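Local coordinates for Serine/threonine-protein kinase Tel1 (Chaetomium thermophilum, PDB 6SKY) that phosphorylates serine and threonine residues of proteins with ATP and probably acts as a DNA damage sensor that activates checkpoint signalling, at residues 1803-1808 against 1814-1819; 1822-1827 against 1840-1845; 2432-2437 against 2450-2455. One frame throughout, in Å; residues are numbered along the deposited sequence.

Contact 1. Residues 1803-1808 against 1814-1819; sequences HLVLAY and QSAKRE
Val1805 and Leu1806, neighbours on one helix, each meet the first turn of the next helix through one methyl, but against different targets. Val1805 points toward the partner segment and sets a single methyl against a single methyl: its CG1 lies 3.8 Å from CB of Ala1816, which points back at it. The branch that does the touching is the one anti to the backbone N (chi1 170°). Leu1806 leaves its backbone at a slant and reaches across with the far end of its chain. Its CD2 settles at the root of Lys1817, 3.7 Å from the backbone N of Lys1817 and 3.9 Å from CB of the same residue. The axes of 1803-1808 and 1815-1819 approach to 9.3 Å at 119°. This is a helix-loop-helix step of an alpha solenoid, in which each helix folds back on its predecessor through a short connection. Within that connection Gln1809 bonds through its OE1 to the backbone N of Ala1816. Lys1817 lends the interface its base while the extended remainder of its chain leads away, and NZ bonds to the carbonyl oxygen of His1865. Leu1849 of helix 1836-1849 also touches Leu1806, and Leu1780 of helix 1778-1781 touches Val1805.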
loop_
_atom_site.group_PDB
_atom_site.type_symbol
_atom_site.label_atom_id
_atom_site.label_comp_id
_atom_site.label_asym_id
_atom_site.label_seq_id
_atom_site.Cartn_x
_atom_site.Cartn_y
_atom_site.Cartn_z
ATOM N N HIS A 1803 -17.424 7.560 56.570
ATOM C CA HIS A 1803 -16.135 7.091 57.054
ATOM C C HIS A 1803 -16.035 7.190 58.566
ATOM O O HIS A 1803 -15.518 6.278 59.211
ATOM C CB HIS A 1803 -15.004 7.872 56.402
ATOM C CG HIS A 1803 -13.662 7.573 56.984
ATOM N ND1 HIS A 1803 -12.818 8.552 57.452
ATOM C CD2 HIS A 1803 -13.023 6.401 57.186
ATOM C CE1 HIS A 1803 -11.715 7.998 57.915
ATOM N NE2 HIS A 1803 -11.814 6.692 57.764
ATOM N N LEU A 1804 -16.506 8.289 59.156
ATOM C CA LEU A 1804 -16.410 8.437 60.604
ATOM C C LEU A 1804 -17.206 7.361 61.324
ATOM O O LEU A 1804 -16.733 6.785 62.308
ATOM C CB LEU A 1804 -16.885 9.820 61.027
ATOM C CG LEU A 1804 -15.883 10.954 60.874
ATOM C CD1 LEU A 1804 -16.566 12.266 61.087
ATOM C CD2 LEU A 1804 -14.781 10.792 61.872
ATOM N N VAL A 1805 -18.400 7.047 60.830
ATOM C CA VAL A 1805 -19.202 6.013 61.474
ATOM C C VAL A 1805 -18.544 4.647 61.329
ATOM O O VAL A 1805 -18.437 3.884 62.302
ATOM C CB VAL A 1805 -20.626 6.014 60.902
ATOM C CG1 VAL A 1805 -21.377 4.809 61.384
ATOM C CG2 VAL A 1805 -21.331 7.268 61.310
ATOM N N LEU A 1806 -18.114 4.302 60.111
ATOM C CA LEU A 1806 -17.515 2.991 59.894
ATOM C C LEU A 1806 -16.235 2.833 60.695
ATOM O O LEU A 1806 -15.948 1.748 61.205
ATOM C CB LEU A 1806 -17.237 2.777 58.412
ATOM C CG LEU A 1806 -18.411 2.613 57.460
ATOM C CD1 LEU A 1806 -17.895 2.482 56.063
ATOM C CD2 LEU A 1806 -19.209 1.411 57.818
ATOM N N ALA A 1807 -15.450 3.899 60.819
ATOM C CA ALA A 1807 -14.217 3.822 61.583
ATOM C C ALA A 1807 -14.488 3.753 63.072
ATOM O O ALA A 1807 -13.724 3.125 63.808
ATOM C CB ALA A 1807 -13.331 5.020 61.271
ATOM N N TYR A 1808 -15.555 4.401 63.537
ATOM C CA TYR A 1808 -15.905 4.333 64.948
ATOM C C TYR A 1808 -16.305 2.926 65.342
ATOM O O TYR A 1808 -15.733 2.345 66.270
ATOM C CB TYR A 1808 -17.034 5.305 65.251
ATOM C CG TYR A 1808 -17.589 5.183 66.642
ATOM C CD1 TYR A 1808 -16.841 5.565 67.738
ATOM C CD2 TYR A 1808 -18.868 4.703 66.857
ATOM C CE1 TYR A 1808 -17.343 5.461 69.005
ATOM C CE2 TYR A 1808 -19.379 4.595 68.122
ATOM C CZ TYR A 1808 -18.613 4.978 69.191
ATOM O OH TYR A 1808 -19.116 4.873 70.461
ATOM N N GLN A 1814 -20.610 -4.206 64.120
ATOM C CA GLN A 1814 -20.541 -3.444 62.876
ATOM C C GLN A 1814 -21.921 -3.406 62.240
ATOM O O GLN A 1814 -22.271 -4.241 61.409
ATOM C CB GLN A 1814 -19.502 -4.047 61.946
ATOM C CG GLN A 1814 -18.100 -3.868 62.457
ATOM C CD GLN A 1814 -17.070 -4.428 61.526
ATOM O OE1 GLN A 1814 -17.330 -5.381 60.800
ATOM N NE2 GLN A 1814 -15.887 -3.840 61.537
ATOM N N SER A 1815 -22.702 -2.399 62.618
ATOM C CA SER A 1815 -24.081 -2.282 62.169
ATOM C C SER A 1815 -24.201 -1.514 60.859
ATOM O O SER A 1815 -24.880 -1.968 59.931
ATOM C CB SER A 1815 -24.916 -1.601 63.252
ATOM O OG SER A 1815 -26.272 -1.506 62.861
ATOM N N ALA A 1816 -23.561 -0.345 60.775
ATOM C CA ALA A 1816 -23.641 0.453 59.560
ATOM C C ALA A 1816 -22.994 -0.255 58.385
ATOM O O ALA A 1816 -23.474 -0.137 57.256
ATOM C CB ALA A 1816 -22.991 1.813 59.771
ATOM N N LYS A 1817 -21.918 -1.000 58.627
ATOM C CA LYS A 1817 -21.306 -1.759 57.546
ATOM C C LYS A 1817 -22.277 -2.787 56.996
ATOM O O LYS A 1817 -22.459 -2.895 55.782
ATOM C CB LYS A 1817 -20.030 -2.440 58.023
ATOM C CG LYS A 1817 -19.454 -3.368 56.983
ATOM C CD LYS A 1817 -18.248 -4.101 57.491
ATOM C CE LYS A 1817 -17.714 -5.037 56.434
ATOM N NZ LYS A 1817 -16.419 -5.636 56.836
ATOM N N ARG A 1818 -22.922 -3.543 57.883
ATOM C CA ARG A 1818 -23.879 -4.555 57.455
ATOM C C ARG A 1818 -25.037 -3.931 56.690
ATOM O O ARG A 1818 -25.408 -4.403 55.611
ATOM C CB ARG A 1818 -24.383 -5.322 58.671
ATOM C CG ARG A 1818 -25.441 -6.348 58.356
ATOM C CD ARG A 1818 -26.038 -6.922 59.624
ATOM N NE ARG A 1818 -26.595 -5.882 60.479
ATOM C CZ ARG A 1818 -27.783 -5.321 60.291
ATOM N NH1 ARG A 1818 -28.539 -5.695 59.270
ATOM N NH2 ARG A 1818 -28.213 -4.378 61.118
ATOM N N GLU A 1819 -25.605 -2.849 57.222
ATOM C CA GLU A 1819 -26.759 -2.230 56.579
ATOM C C GLU A 1819 -26.402 -1.661 55.212
ATOM O O GLU A 1819 -27.110 -1.894 54.224
ATOM C CB GLU A 1819 -27.330 -1.139 57.478
ATOM C CG GLU A 1819 -27.874 -1.647 58.791
ATOM C CD GLU A 1819 -28.303 -0.521 59.711
ATOM O OE1 GLU A 1819 -27.668 0.552 59.679
ATOM O OE2 GLU A 1819 -29.281 -0.710 60.465
#

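Contact 2. Residues 1822-1827 against 1840-1845; sequences ESLQEW and KLLINT
Leu1842 pushes one methyl, CD1, into the angle between the CB and the ring of Trp1827, while Leu1824, a turn before Trp1827, sets CD2 against both methyls of Leu1842. The pair of helices, 1815-1827 and 1836-1849, is a consecutive step of the alpha solenoid, and the contact is wholly apolar and buried. CD1 of Leu1842 stands 3.7 Å from CB of Trp1827 and equally near its CE3, approaching the indole obliquely; the two side chains cross at about a right angle. By contrast, Leu1824 and Leu1842 slide past one another in opposite directions, with CD2 of Leu1824 3.9 Å from both CD1 and CD2 of Leu1842. The first torsion of Trp1827, with CG anti to the carbonyl carbon (chi1 -72°), swings the indole back along its own helix. There Ser1823 supports one ring face, its CB lying 3.5 Å above the plane and offset toward the rim. The OG of that serine is in turn held by the carbonyl oxygen of Glu1819. From outside the two segments, Trp1762 of helix 1762-1771 meets the indole edge-to-face and also touches Leu1842, while NE1 of Trp1827 makes a weak hydrogen bond to the carbonyl oxygen of Ser1753. Within the helix that carries Leu1842, Thr1845 bonds back to its own backbone. Its OG1 donates to the carbonyl oxygen of Leu1841 at 2.8 Å, tilted 28° from the carbonyl plane, and the N of Thr1845 reaches the same oxygen from the opposite face.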
loop_
_atom_site.group_PDB
_atom_site.type_symbol
_atom_site.label_atom_id
_atom_site.label_comp_id
_atom_site.label_asym_id
_atom_site.label_seq_id
_atom_site.Cartn_x
_atom_site.Cartn_y
_atom_site.Cartn_z
ATOM N N GLU A 1822 -25.570 -4.391 52.670
ATOM C CA GLU A 1822 -26.752 -5.092 52.193
ATOM C C GLU A 1822 -27.583 -4.234 51.255
ATOM O O GLU A 1822 -28.180 -4.762 50.315
ATOM C CB GLU A 1822 -27.609 -5.552 53.367
ATOM C CG GLU A 1822 -27.013 -6.706 54.136
ATOM C CD GLU A 1822 -27.898 -7.174 55.272
ATOM O OE1 GLU A 1822 -28.851 -6.448 55.627
ATOM O OE2 GLU A 1822 -27.641 -8.273 55.807
ATOM N N SER A 1823 -27.641 -2.924 51.491
ATOM C CA SER A 1823 -28.414 -2.063 50.606
ATOM C C SER A 1823 -27.713 -1.815 49.280
ATOM O O SER A 1823 -28.382 -1.623 48.260
ATOM C CB SER A 1823 -28.700 -0.733 51.287
ATOM O OG SER A 1823 -29.125 -0.942 52.614
ATOM N N LEU A 1824 -26.379 -1.807 49.270
ATOM C CA LEU A 1824 -25.650 -1.532 48.037
ATOM C C LEU A 1824 -25.957 -2.553 46.958
ATOM O O LEU A 1824 -25.884 -2.234 45.769
ATOM C CB LEU A 1824 -24.151 -1.501 48.308
ATOM C CG LEU A 1824 -23.564 -0.216 48.868
ATOM C CD1 LEU A 1824 -22.148 -0.469 49.292
ATOM C CD2 LEU A 1824 -23.615 0.861 47.827
ATOM N N GLN A 1825 -26.297 -3.780 47.343
ATOM C CA GLN A 1825 -26.648 -4.788 46.352
ATOM C C GLN A 1825 -27.894 -4.413 45.570
ATOM O O GLN A 1825 -28.106 -4.939 44.476
ATOM C CB GLN A 1825 -26.852 -6.136 47.027
ATOM C CG GLN A 1825 -25.703 -6.569 47.895
ATOM C CD GLN A 1825 -25.898 -7.964 48.432
ATOM O OE1 GLN A 1825 -26.730 -8.717 47.932
ATOM N NE2 GLN A 1825 -25.137 -8.317 49.459
ATOM N N GLU A 1826 -28.721 -3.524 46.107
ATOM C CA GLU A 1826 -29.902 -3.030 45.418
ATOM C C GLU A 1826 -29.710 -1.645 44.830
ATOM O O GLU A 1826 -30.309 -1.334 43.797
ATOM C CB GLU A 1826 -31.092 -2.997 46.378
ATOM C CG GLU A 1826 -31.492 -4.352 46.913
ATOM C CD GLU A 1826 -32.322 -5.141 45.927
ATOM O OE1 GLU A 1826 -33.135 -4.523 45.212
ATOM O OE2 GLU A 1826 -32.161 -6.377 45.863
ATOM N N TRP A 1827 -28.894 -0.809 45.471
ATOM C CA TRP A 1827 -28.696 0.557 45.005
ATOM C C TRP A 1827 -27.817 0.634 43.770
ATOM O O TRP A 1827 -28.002 1.532 42.945
ATOM C CB TRP A 1827 -28.076 1.401 46.106
ATOM C CG TRP A 1827 -28.991 1.712 47.209
ATOM C CD1 TRP A 1827 -30.343 1.703 47.174
ATOM C CD2 TRP A 1827 -28.623 2.083 48.535
ATOM N NE1 TRP A 1827 -30.849 2.048 48.397
ATOM C CE2 TRP A 1827 -29.807 2.285 49.252
ATOM C CE3 TRP A 1827 -27.404 2.260 49.184
ATOM C CZ2 TRP A 1827 -29.811 2.655 50.582
ATOM C CZ3 TRP A 1827 -27.409 2.625 50.501
ATOM C CH2 TRP A 1827 -28.602 2.821 51.187
ATOM N N LYS A 1840 -24.115 8.699 41.683
ATOM C CA LYS A 1840 -22.804 9.333 41.629
ATOM C C LYS A 1840 -22.217 9.520 43.019
ATOM O O LYS A 1840 -21.017 9.324 43.226
ATOM C CB LYS A 1840 -22.895 10.677 40.925
ATOM C CG LYS A 1840 -22.870 10.609 39.431
ATOM C CD LYS A 1840 -22.585 11.976 38.868
ATOM C CE LYS A 1840 -22.839 12.030 37.384
ATOM N NZ LYS A 1840 -21.755 11.379 36.609
ATOM N N LEU A 1841 -23.044 9.907 43.982
ATOM C CA LEU A 1841 -22.556 10.136 45.335
ATOM C C LEU A 1841 -22.173 8.836 46.017
ATOM O O LEU A 1841 -21.214 8.801 46.789
ATOM C CB LEU A 1841 -23.616 10.877 46.140
ATOM C CG LEU A 1841 -23.310 11.288 47.568
ATOM C CD1 LEU A 1841 -22.247 12.343 47.590
ATOM C CD2 LEU A 1841 -24.558 11.794 48.213
ATOM N N LEU A 1842 -22.894 7.756 45.736
ATOM C CA LEU A 1842 -22.498 6.448 46.255
ATOM C C LEU A 1842 -21.146 6.018 45.706
ATOM O O LEU A 1842 -20.284 5.524 46.444
ATOM C CB LEU A 1842 -23.553 5.410 45.907
ATOM C CG LEU A 1842 -24.594 5.146 46.973
ATOM C CD1 LEU A 1842 -25.496 4.045 46.502
ATOM C CD2 LEU A 1842 -23.906 4.768 48.253
ATOM N N ILE A 1843 -20.949 6.183 44.402
ATOM C CA ILE A 1843 -19.679 5.813 43.792
ATOM C C ILE A 1843 -18.541 6.653 44.353
ATOM O O ILE A 1843 -17.451 6.139 44.631
ATOM C CB ILE A 1843 -19.782 5.937 42.267
ATOM C CG1 ILE A 1843 -20.678 4.832 41.726
ATOM C CG2 ILE A 1843 -18.428 5.868 41.642
ATOM C CD1 ILE A 1843 -21.357 5.201 40.463
ATOM N N ASN A 1844 -18.773 7.950 44.541
ATOM C CA ASN A 1844 -17.735 8.797 45.114
ATOM C C ASN A 1844 -17.441 8.444 46.562
ATOM O O ASN A 1844 -16.302 8.580 47.005
ATOM C CB ASN A 1844 -18.126 10.257 44.996
ATOM C CG ASN A 1844 -17.843 10.809 43.640
ATOM O OD1 ASN A 1844 -18.708 11.378 42.994
ATOM N ND2 ASN A 1844 -16.620 10.642 43.189
ATOM N N THR A 1845 -18.433 7.973 47.312
ATOM C CA THR A 1845 -18.152 7.518 48.668
ATOM C C THR A 1845 -17.290 6.266 48.668
ATOM O O THR A 1845 -16.367 6.144 49.477
ATOM C CB THR A 1845 -19.448 7.259 49.421
ATOM O OG1 THR A 1845 -20.257 8.433 49.379
ATOM C CG2 THR A 1845 -19.157 6.925 50.854
#

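Contact 3. Residues 2432-2437 against 2450-2455; sequences NQLSSR and IDLVYR
Leu2434 faces Leu2452 and Val2453 where a short helix runs into a turn, in the helical FAT region of this PI3-kinase-like kinase. Apolar packing does all the work between the segments, and Leu2434 makes the close contacts on its side. Its base and its tip have separate partners. CB lies 4.0 Å from CG2 of Val2453, whereas CD1 reaches CD2 of Leu2452, also at 4.0 Å. The two leucines cross at about a right angle, and CD2 of Leu2452 sits near both methyls of Leu2434, 4.2 Å from its CD2. Leu2452 arrives there with its CG anti to the backbone N (chi1 175°), a different staggered position from that of Leu2434, whose CG is anti to the carbonyl carbon (chi1 -71°). Leu2449 and Ile2456 of helix 2444-2459 extend this apolar patch round Leu2434, and Ile2493 of helix 2483-2497 touches Val2453.

Backbone bonding shapes the segments themselves. A type I beta turn runs from Leu2434 to Arg2437, closed by a weak bond of 3.3 Å from the N of Arg2437 to the carbonyl oxygen of Leu2434, while 2450-2455 keeps regular helical bonding, as from the N of Tyr2454 to the carbonyl oxygen of Ile2450.

Polar side chains bond locally or to other parts of the fold. OG of Ser2435 bonds back to the carbonyl oxygen of Met2431. Ser2436 reaches residues of the kinase region: its OG is hydrogen-bonded to both OD1 of Asp2845 and the backbone N of Thr2846.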
loop_
_atom_site.group_PDB
_atom_site.type_symbol
_atom_site.label_atom_id
_atom_site.label_comp_id
_atom_site.label_asym_id
_atom_site.label_seq_id
_atom_site.Cartn_x
_atom_site.Cartn_y
_atom_site.Cartn_z
ATOM N N ASN A 2432 32.370 14.567 22.382
ATOM C CA ASN A 2432 32.951 13.260 22.650
ATOM C C ASN A 2432 33.727 12.744 21.452
ATOM O O ASN A 2432 34.739 12.063 21.621
ATOM C CB ASN A 2432 31.862 12.268 23.030
ATOM C CG ASN A 2432 31.520 12.315 24.490
ATOM O OD1 ASN A 2432 32.400 12.398 25.337
ATOM N ND2 ASN A 2432 30.233 12.258 24.798
ATOM N N GLN A 2433 33.265 13.047 20.244
ATOM C CA GLN A 2433 33.930 12.615 19.026
ATOM C C GLN A 2433 35.020 13.570 18.587
ATOM O O GLN A 2433 35.976 13.149 17.935
ATOM C CB GLN A 2433 32.917 12.467 17.891
ATOM C CG GLN A 2433 32.023 11.250 17.993
ATOM C CD GLN A 2433 30.838 11.453 18.906
ATOM O OE1 GLN A 2433 30.055 12.377 18.723
ATOM N NE2 GLN A 2433 30.696 10.581 19.891
ATOM N N LEU A 2434 34.893 14.850 18.914
ATOM C CA LEU A 2434 35.895 15.816 18.497
ATOM C C LEU A 2434 37.128 15.756 19.378
ATOM O O LEU A 2434 38.250 15.777 18.874
ATOM C CB LEU A 2434 35.305 17.220 18.516
ATOM C CG LEU A 2434 34.287 17.522 17.427
ATOM C CD1 LEU A 2434 33.677 18.871 17.656
ATOM C CD2 LEU A 2434 34.950 17.468 16.084
ATOM N N SER A 2435 36.943 15.688 20.688
ATOM C CA SER A 2435 38.059 15.635 21.616
ATOM C C SER A 2435 38.728 14.273 21.653
ATOM O O SER A 2435 39.733 14.115 22.346
ATOM C CB SER A 2435 37.589 16.018 23.018
ATOM O OG SER A 2435 36.620 15.109 23.498
ATOM N N SER A 2436 38.198 13.292 20.945
ATOM C CA SER A 2436 38.834 11.989 20.852
ATOM C C SER A 2436 39.813 11.897 19.699
ATOM O O SER A 2436 40.622 10.967 19.667
ATOM C CB SER A 2436 37.769 10.903 20.707
ATOM O OG SER A 2436 38.289 9.758 20.072
ATOM N N ARG A 2437 39.759 12.830 18.755
ATOM C CA ARG A 2437 40.644 12.845 17.603
ATOM C C ARG A 2437 41.747 13.879 17.731
ATOM O O ARG A 2437 42.482 14.106 16.771
ATOM C CB ARG A 2437 39.845 13.104 16.330
ATOM C CG ARG A 2437 38.789 12.080 16.047
ATOM C CD ARG A 2437 39.411 10.792 15.584
ATOM N NE ARG A 2437 40.300 11.016 14.453
ATOM C CZ ARG A 2437 40.014 10.689 13.200
ATOM N NH1 ARG A 2437 38.864 10.107 12.908
ATOM N NH2 ARG A 2437 40.887 10.938 12.240
ATOM N N ILE A 2450 41.753 21.558 16.425
ATOM C CA ILE A 2450 42.067 22.179 17.703
ATOM C C ILE A 2450 41.416 23.549 17.809
ATOM O O ILE A 2450 40.920 23.934 18.872
ATOM C CB ILE A 2450 43.591 22.244 17.882
ATOM C CG1 ILE A 2450 44.101 20.876 18.321
ATOM C CG2 ILE A 2450 43.974 23.310 18.873
ATOM C CD1 ILE A 2450 45.588 20.776 18.384
ATOM N N ASP A 2451 41.365 24.288 16.703
ATOM C CA ASP A 2451 40.725 25.596 16.729
ATOM C C ASP A 2451 39.222 25.470 16.914
ATOM O O ASP A 2451 38.612 26.258 17.642
ATOM C CB ASP A 2451 41.053 26.354 15.451
ATOM C CG ASP A 2451 40.596 27.789 15.494
ATOM O OD1 ASP A 2451 40.930 28.487 16.471
ATOM O OD2 ASP A 2451 39.914 28.229 14.548
ATOM N N LEU A 2452 38.605 24.473 16.281
ATOM C CA LEU A 2452 37.177 24.258 16.470
ATOM C C LEU A 2452 36.859 23.867 17.905
ATOM O O LEU A 2452 35.901 24.377 18.494
ATOM C CB LEU A 2452 36.680 23.189 15.506
ATOM C CG LEU A 2452 35.228 22.753 15.636
ATOM C CD1 LEU A 2452 34.321 23.827 15.118
ATOM C CD2 LEU A 2452 35.006 21.473 14.892
ATOM N N VAL A 2453 37.640 22.954 18.484
ATOM C CA VAL A 2453 37.404 22.551 19.867
ATOM C C VAL A 2453 37.590 23.732 20.807
ATOM O O VAL A 2453 36.812 23.928 21.748
ATOM C CB VAL A 2453 38.321 21.374 20.239
ATOM C CG1 VAL A 2453 38.329 21.160 21.721
ATOM C CG2 VAL A 2453 37.866 20.126 19.545
ATOM N N TYR A 2454 38.612 24.547 20.559
ATOM C CA TYR A 2454 38.838 25.742 21.359
ATOM C C TYR A 2454 37.646 26.688 21.303
ATOM O O TYR A 2454 37.179 27.179 22.336
ATOM C CB TYR A 2454 40.105 26.430 20.864
ATOM C CG TYR A 2454 40.452 27.701 21.575
ATOM C CD1 TYR A 2454 41.131 27.678 22.771
ATOM C CD2 TYR A 2454 40.114 28.926 21.038
ATOM C CE1 TYR A 2454 41.448 28.836 23.420
ATOM C CE2 TYR A 2454 40.428 30.087 21.679
ATOM C CZ TYR A 2454 41.096 30.037 22.870
ATOM O OH TYR A 2454 41.415 31.203 23.515
ATOM N N ARG A 2455 37.137 26.960 20.101
ATOM C CA ARG A 2455 36.011 27.876 19.976
ATOM C C ARG A 2455 34.747 27.322 20.611
ATOM O O ARG A 2455 33.955 28.085 21.173
ATOM C CB ARG A 2455 35.772 28.212 18.512
ATOM C CG ARG A 2455 36.849 29.085 17.931
ATOM C CD ARG A 2455 36.502 29.571 16.546
ATOM N NE ARG A 2455 36.400 28.481 15.589
ATOM C CZ ARG A 2455 35.274 28.115 14.996
ATOM N NH1 ARG A 2455 35.274 27.112 14.141
ATOM N NH2 ARG A 2455 34.151 28.762 15.251
#

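In the fold
The three contacts follow one another along the chain without interleaving. Contacts 1 and 2 form a continuous piece of solenoid: their centres lie 14 Å apart, and both use helix 1815-1827, whose first turns pack on helix 1793-1808 and whose last turns pack on helix 1836-1849. Contact 3 lies on the opposite side of the chain's centre, 73 Å from contact 1 and 70 Å from contact 2 between centres, and it shares no helix with them. It belongs to the FAT region, beside the kinase region. The same device, apolar side chains packing between helices close in sequence, thus recurs on opposite sides of a mostly helical chain, each time away from the nucleotide and magnesium site.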